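Local coordinates for Non-structural protein 11 (PDB 5EYI), which probably cleaves viral RNA at uridylates as an arterivirus endoribonuclease, degrading the 5'-polyuridines made during replication and so keeping host double-stranded RNA sensors from being triggered, at residues A[107-112]-A[146-151]; A[113-118]-A[151-156]. The protein carries 1 engineered substitution. One frame throughout, in Å; residues are numbered along the deposited sequence.

Contact 1 (A[107-112]-A[146-151]); sequences TGRIEV and HHVTSR. With SO4 (sulfate ion), chain C.
Val148 CG1 lies over one face of the Arg109 guanidinium, offset toward its rim and 3.9 Å from Arg109 NE. The same methyl also lies over one face of the His147 ring, off-centre. His147 in turn meets the arginine with its edge: Arg109 NH2 approaches His147 CE1 to 3.5 Å near the ring plane, and the two planes stand 76° apart. Along the guanidinium edge, Arg109 NE donates to Thr107 OG1 at 2.9 Å in a nearly straight bond (163°) within the group's plane. A bend at chi3 (-75°) turns the arginine chain back to this threonine. Beyond the two segments, Glu122 forms a salt bridge with Arg109 NH1, and Asp182 O accepts from NH2. The imidazole is fixed at both nitrogens, with His147 ND1 and Thr149 OG1 2.7 Å apart in a hydrogen bond and NE2 bonded to Val183 O. One residue on from the arginine, Ile110 CG1 packs on Val148 CG2 at 4.0 Å. The arrangement is buried packing of the short helix 109-112 against a type I turn, His147 to Ser150, within the NendoU domain, directly after His146, a predicted active-site residue.

Contact 2 (A[113-118]-A[151-156]); sequences DCREYL and RYLPRV. With SO4 (sulfate ion), chain C.
A Schellman motif closes helix 109-112, and the loop that leaves it reaches across to the loop before strand 163-169 in the NendoU domain. Asp113, the C-prime residue with positive phi, and Arg115 two residues later supply the side chains from one segment; the backbone carbonyls of Pro154 and Arg155 meet them from the other. Arg115 runs out extended from CG to NE (chi3 179°), which carries its guanidinium to the other segment. There NH1 and NH2 grip Pro154 O end-on: Arg115 NH1 lies 2.9 Å from Pro154 O and comes from above the carbonyl plane, whereas Arg115 NH2, at 3.0 Å from Pro154 O, lies in that plane on a lone pair. Both bonds are bent, with N-H...O angles of 149° for NH1 and 143° for NH2. The adjacent NE/NH2 edge is taken by Asp113 OD1, which accepts from both nitrogens in a side-on salt bridge, 2.9 Å from Arg115 NE. Carboxylate oxygen and carbonyl oxygen thus both lie close to the guanidinium plane, at different edges. Arg155 O also comes within 2.9 Å of Arg115 NH2. The second carboxylate oxygen extends the contact through a water, which donates to Asp113 OD2 and to Arg155 O. Apolar cover is slight: Leu153 CB comes to 3.5 Å from Arg115 NH1, while Leu153 itself also packs on Val167 of the strand that follows. At the far end of the segment, Arg151 NE and NH2 hold a sulfate ion, probably from the crystallisation liquor. Because Asp113 OD1 and Pro154 O each engage two nitrogens, the guanidinium is pinned against rotation, and the nearby carboxylate probably stabilises the positive charge, which may in turn strengthen the bonds to the carbonyl.

In the fold
Contacts 1 and 2 are neighbours in the NendoU domain, their centres about 5 Å apart, and share Arg151. Contact 1 uses helix 109-112 itself and contact 2 the loop that leaves it; both meet the loop between strands 141-143 and 163-169. Contact 1 is buried; contact 2 lies at the surface. Each centres on an arginine, but in contact 1 methyl groups and an imidazole pack on the guanidinium, whose polar bonds go elsewhere, with no hydrogen bond between the segments, whereas in contact 2 the arginine donates directly to a backbone carbonyl and water joins in. The two are stitched together by Arg109, which reaches Glu116 O through NH1, and by Val148 O packing on Arg115 CB.

Contact 1 (A[107-112]-A[146-151])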
loop_
_atom_site.group_PDB
_atom_site.type_symbol
_atom_site.label_atom_id
_atom_site.label_comp_id
_atom_site.label_asym_id
_atom_site.label_seq_id
_atom_site.Cartn_x
_atom_site.Cartn_y
_atom_site.Cartn_z
ATOM N N THR A 107 8.075 16.653 -11.238
ATOM C CA THR A 107 8.895 17.859 -11.086
ATOM C C THR A 107 9.679 18.273 -12.320
ATOM O O THR A 107 10.370 19.291 -12.288
ATOM C CB THR A 107 9.889 17.659 -9.940
ATOM O OG1 THR A 107 10.661 16.478 -10.193
ATOM C CG2 THR A 107 9.145 17.518 -8.633
ATOM N N GLY A 108 9.597 17.490 -13.395
ATOM C CA GLY A 108 10.375 17.744 -14.609
ATOM C C GLY A 108 11.764 17.139 -14.608
ATOM O O GLY A 108 12.485 17.240 -15.615
ATOM N N ARG A 109 12.147 16.486 -13.513
ATOM C CA ARG A 109 13.509 15.943 -13.394
ATOM C C ARG A 109 13.783 14.807 -14.369
ATOM O O ARG A 109 14.891 14.710 -14.928
ATOM C CB ARG A 109 13.791 15.484 -11.969
ATOM C CG ARG A 109 14.200 16.637 -11.082
ATOM C CD ARG A 109 14.475 16.179 -9.677
ATOM N NE ARG A 109 13.254 15.890 -8.943
ATOM C CZ ARG A 109 13.213 15.596 -7.646
ATOM N NH1 ARG A 109 14.340 15.577 -6.930
ATOM N NH2 ARG A 109 12.045 15.341 -7.063
ATOM N N ILE A 110 12.786 13.949 -14.564
ATOM C CA ILE A 110 12.902 12.883 -15.562
ATOM C C ILE A 110 13.147 13.468 -16.970
ATOM O O ILE A 110 14.052 13.031 -17.667
ATOM C CB ILE A 110 11.680 11.934 -15.524
ATOM C CG1 ILE A 110 11.747 11.060 -14.267
ATOM C CG2 ILE A 110 11.626 11.036 -16.755
ATOM C CD1 ILE A 110 10.413 10.477 -13.855
ATOM N N GLU A 111 12.383 14.487 -17.355
ATOM C CA GLU A 111 12.455 15.011 -18.722
ATOM C C GLU A 111 13.798 15.680 -19.003
ATOM O O GLU A 111 14.332 15.517 -20.094
ATOM C CB GLU A 111 11.294 15.956 -19.044
ATOM C CG GLU A 111 9.953 15.255 -19.280
ATOM C CD GLU A 111 9.266 14.803 -17.995
ATOM O OE1 GLU A 111 9.787 15.073 -16.885
ATOM O OE2 GLU A 111 8.200 14.164 -18.099
ATOM N N VAL A 112 14.353 16.405 -18.031
ATOM C CA VAL A 112 15.687 17.016 -18.210
ATOM C C VAL A 112 16.841 16.127 -17.766
ATOM O O VAL A 112 17.984 16.499 -17.970
ATOM C CB VAL A 112 15.819 18.410 -17.546
ATOM C CG1 VAL A 112 14.688 19.309 -17.996
ATOM C CG2 VAL A 112 15.863 18.335 -16.033
ATOM N N HIS A 146 12.877 3.662 -6.041
ATOM C CA HIS A 146 11.611 4.181 -6.551
ATOM C C HIS A 146 11.595 5.686 -6.821
ATOM O O HIS A 146 10.538 6.252 -7.072
ATOM C CB HIS A 146 10.484 3.771 -5.617
ATOM C CG HIS A 146 10.280 2.287 -5.541
ATOM N ND1 HIS A 146 10.567 1.561 -4.410
ATOM C CD2 HIS A 146 9.815 1.396 -6.447
ATOM C CE1 HIS A 146 10.282 0.289 -4.618
ATOM N NE2 HIS A 146 9.828 0.161 -5.849
ATOM N N HIS A 147 12.761 6.325 -6.821
ATOM C CA HIS A 147 12.835 7.754 -7.068
ATOM C C HIS A 147 13.923 8.082 -8.082
ATOM O O HIS A 147 14.888 7.339 -8.239
ATOM C CB HIS A 147 13.065 8.522 -5.764
ATOM C CG HIS A 147 12.651 9.955 -5.836
ATOM N ND1 HIS A 147 13.541 10.998 -5.721
ATOM C CD2 HIS A 147 11.439 10.520 -6.045
ATOM C CE1 HIS A 147 12.899 12.146 -5.843
ATOM N NE2 HIS A 147 11.620 11.885 -6.043
ATOM N N VAL A 148 13.744 9.211 -8.760
ATOM C CA VAL A 148 14.686 9.695 -9.759
ATOM C C VAL A 148 16.078 9.967 -9.173
ATOM O O VAL A 148 17.061 9.998 -9.908
ATOM C CB VAL A 148 14.146 10.972 -10.446
ATOM C CG1 VAL A 148 14.217 12.171 -9.504
ATOM C CG2 VAL A 148 14.885 11.241 -11.754
ATOM N N THR A 149 16.136 10.170 -7.861
ATOM C CA THR A 149 17.378 10.345 -7.119
ATOM C C THR A 149 17.987 9.023 -6.592
ATOM O O THR A 149 19.072 9.044 -5.997
ATOM C CB THR A 149 17.153 11.308 -5.924
ATOM O OG1 THR A 149 16.161 10.774 -5.034
ATOM C CG2 THR A 149 16.693 12.681 -6.415
ATOM N N SER A 150 17.321 7.888 -6.823
ATOM C CA SER A 150 17.758 6.605 -6.263
ATOM C C SER A 150 19.036 6.077 -6.909
ATOM O O SER A 150 19.470 6.532 -7.968
ATOM C CB SER A 150 16.663 5.537 -6.388
ATOM O OG SER A 150 15.470 5.930 -5.733
ATOM N N ARG A 151 19.627 5.096 -6.247
ATOM C CA ARG A 151 20.758 4.362 -6.807
ATOM C C ARG A 151 20.305 3.355 -7.855
ATOM O O ARG A 151 19.104 3.084 -8.008
ATOM C CB ARG A 151 21.496 3.629 -5.708
ATOM C CG ARG A 151 22.228 4.549 -4.764
ATOM C CD ARG A 151 22.729 3.761 -3.573
ATOM N NE ARG A 151 23.507 4.580 -2.651
ATOM C CZ ARG A 151 23.675 4.318 -1.349
ATOM N NH1 ARG A 151 23.123 3.247 -0.780
ATOM N NH2 ARG A 151 24.398 5.152 -0.599
HETATM S S SO4 C . 25.435 7.309 -3.436
HETATM O O1 SO4 C . 25.999 8.521 -4.059
HETATM O O2 SO4 C . 26.505 6.341 -3.102
HETATM O O3 SO4 C . 24.507 6.744 -4.440
HETATM O O4 SO4 C . 24.711 7.551 -2.161
#

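Contact 2 (A[113-118]-A[151-156])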
loop_
_atom_site.group_PDB
_atom_site.type_symbol
_atom_site.label_atom_id
_atom_site.label_comp_id
_atom_site.label_asym_id
_atom_site.label_seq_id
_atom_site.Cartn_x
_atom_site.Cartn_y
_atom_site.Cartn_z
ATOM N N ASP A 113 16.537 14.969 -17.175
ATOM C CA ASP A 113 17.527 14.034 -16.631
ATOM C C ASP A 113 18.349 14.622 -15.481
ATOM O O ASP A 113 19.542 14.337 -15.341
ATOM C CB ASP A 113 18.447 13.478 -17.739
ATOM C CG ASP A 113 19.102 12.158 -17.353
ATOM O OD1 ASP A 113 18.506 11.370 -16.593
ATOM O OD2 ASP A 113 20.224 11.908 -17.815
ATOM N N CYS A 114 17.704 15.436 -14.651
ATOM C CA CYS A 114 18.325 15.909 -13.426
ATOM C C CYS A 114 17.999 14.930 -12.312
ATOM O O CYS A 114 16.831 14.752 -11.972
ATOM C CB CYS A 114 17.819 17.291 -13.050
ATOM S SG CYS A 114 18.563 17.890 -11.516
ATOM N N ARG A 115 19.027 14.309 -11.736
ATOM C CA ARG A 115 18.837 13.297 -10.692
ATOM C C ARG A 115 19.264 13.774 -9.308
ATOM O O ARG A 115 19.619 12.970 -8.452
ATOM C CB ARG A 115 19.571 12.029 -11.093
ATOM C CG ARG A 115 19.224 11.637 -12.516
ATOM C CD ARG A 115 19.585 10.217 -12.825
ATOM N NE ARG A 115 19.209 9.883 -14.188
ATOM C CZ ARG A 115 19.181 8.652 -14.683
ATOM N NH1 ARG A 115 19.496 7.595 -13.927
ATOM N NH2 ARG A 115 18.830 8.470 -15.950
ATOM N N GLU A 116 19.175 15.084 -9.089
ATOM C CA GLU A 116 19.525 15.705 -7.826
ATOM C C GLU A 116 18.273 15.922 -6.993
ATOM O O GLU A 116 17.170 16.064 -7.524
ATOM C CB GLU A 116 20.199 17.063 -8.071
ATOM C CG GLU A 116 21.389 17.037 -9.026
ATOM C CD GLU A 116 22.520 16.134 -8.554
ATOM O OE1 GLU A 116 22.842 16.135 -7.343
ATOM O OE2 GLU A 116 23.099 15.414 -9.400
ATOM N N TYR A 117 18.463 15.957 -5.683
ATOM C CA TYR A 117 17.441 16.404 -4.754
ATOM C C TYR A 117 17.128 17.870 -5.029
ATOM O O TYR A 117 18.006 18.624 -5.429
ATOM C CB TYR A 117 17.925 16.252 -3.314
ATOM C CG TYR A 117 18.098 14.816 -2.867
ATOM C CD1 TYR A 117 16.998 13.978 -2.704
ATOM C CD2 TYR A 117 19.364 14.297 -2.599
ATOM C CE1 TYR A 117 17.151 12.663 -2.287
ATOM C CE2 TYR A 117 19.530 12.985 -2.179
ATOM C CZ TYR A 117 18.425 12.173 -2.020
ATOM O OH TYR A 117 18.592 10.875 -1.611
ATOM N N LEU A 118 15.878 18.270 -4.858
ATOM C CA LEU A 118 15.517 19.669 -5.078
ATOM C C LEU A 118 15.967 20.542 -3.920
ATOM O O LEU A 118 16.210 21.723 -4.114
ATOM C CB LEU A 118 14.015 19.838 -5.318
ATOM C CG LEU A 118 13.441 19.115 -6.545
ATOM C CD1 LEU A 118 11.983 19.505 -6.735
ATOM C CD2 LEU A 118 14.230 19.414 -7.805
ATOM N N ARG A 151 19.627 5.096 -6.247
ATOM C CA ARG A 151 20.758 4.362 -6.807
ATOM C C ARG A 151 20.305 3.355 -7.855
ATOM O O ARG A 151 19.104 3.084 -8.008
ATOM C CB ARG A 151 21.496 3.629 -5.708
ATOM C CG ARG A 151 22.228 4.549 -4.764
ATOM C CD ARG A 151 22.729 3.761 -3.573
ATOM N NE ARG A 151 23.507 4.580 -2.651
ATOM C CZ ARG A 151 23.675 4.318 -1.349
ATOM N NH1 ARG A 151 23.123 3.247 -0.780
ATOM N NH2 ARG A 151 24.398 5.152 -0.599
ATOM N N TYR A 152 21.293 2.833 -8.584
ATOM C CA TYR A 152 21.135 1.683 -9.478
ATOM C C TYR A 152 20.241 1.933 -10.718
ATOM O O TYR A 152 19.826 0.980 -11.389
ATOM C CB TYR A 152 20.656 0.467 -8.662
ATOM C CG TYR A 152 21.452 0.269 -7.381
ATOM C CD1 TYR A 152 22.846 0.238 -7.402
ATOM C CD2 TYR A 152 20.813 0.139 -6.144
ATOM C CE1 TYR A 152 23.580 0.072 -6.238
ATOM C CE2 TYR A 152 21.542 -0.023 -4.970
ATOM C CZ TYR A 152 22.924 -0.049 -5.026
ATOM O OH TYR A 152 23.662 -0.204 -3.881
ATOM N N LEU A 153 19.982 3.196 -11.045
ATOM C CA LEU A 153 19.073 3.523 -12.137
ATOM C C LEU A 153 19.791 3.475 -13.480
ATOM O O LEU A 153 20.997 3.719 -13.547
ATOM C CB LEU A 153 18.476 4.911 -11.958
ATOM C CG LEU A 153 17.667 5.155 -10.690
ATOM C CD1 LEU A 153 17.076 6.548 -10.789
ATOM C CD2 LEU A 153 16.592 4.093 -10.481
ATOM N N PRO A 154 19.051 3.163 -14.560
ATOM C CA PRO A 154 19.641 3.180 -15.903
ATOM C C PRO A 154 19.740 4.600 -16.445
ATOM O O PRO A 154 19.172 5.525 -15.871
ATOM C CB PRO A 154 18.643 2.379 -16.719
ATOM C CG PRO A 154 17.328 2.666 -16.067
ATOM C CD PRO A 154 17.614 2.828 -14.597
ATOM N N ARG A 155 20.433 4.763 -17.562
ATOM C CA ARG A 155 20.585 6.078 -18.184
ATOM C C ARG A 155 19.297 6.631 -18.819
ATOM O O ARG A 155 19.091 7.836 -18.800
ATOM C CB ARG A 155 21.739 6.066 -19.193
ATOM C CG ARG A 155 23.106 6.099 -18.525
ATOM C CD ARG A 155 24.221 5.805 -19.508
ATOM N NE ARG A 155 24.331 6.823 -20.563
ATOM C CZ ARG A 155 25.148 7.884 -20.557
ATOM N NH1 ARG A 155 25.970 8.131 -19.542
ATOM N NH2 ARG A 155 25.136 8.717 -21.591
ATOM N N VAL A 156 18.434 5.778 -19.366
ATOM C CA VAL A 156 17.178 6.264 -19.971
ATOM C C VAL A 156 16.012 5.895 -19.070
ATOM O O VAL A 156 15.803 4.734 -18.745
ATOM C CB VAL A 156 16.979 5.913 -21.493
ATOM C CG1 VAL A 156 17.913 4.835 -22.001
ATOM C CG2 VAL A 156 15.522 5.604 -21.868
HETATM S S SO4 C . 25.435 7.309 -3.436
HETATM O O1 SO4 C . 25.999 8.521 -4.059
HETATM O O2 SO4 C . 26.505 6.341 -3.102
HETATM O O3 SO4 C . 24.507 6.744 -4.440
HETATM O O4 SO4 C . 24.711 7.551 -2.161
HETATM O O HOH W 1 21.078 9.487 -18.253
#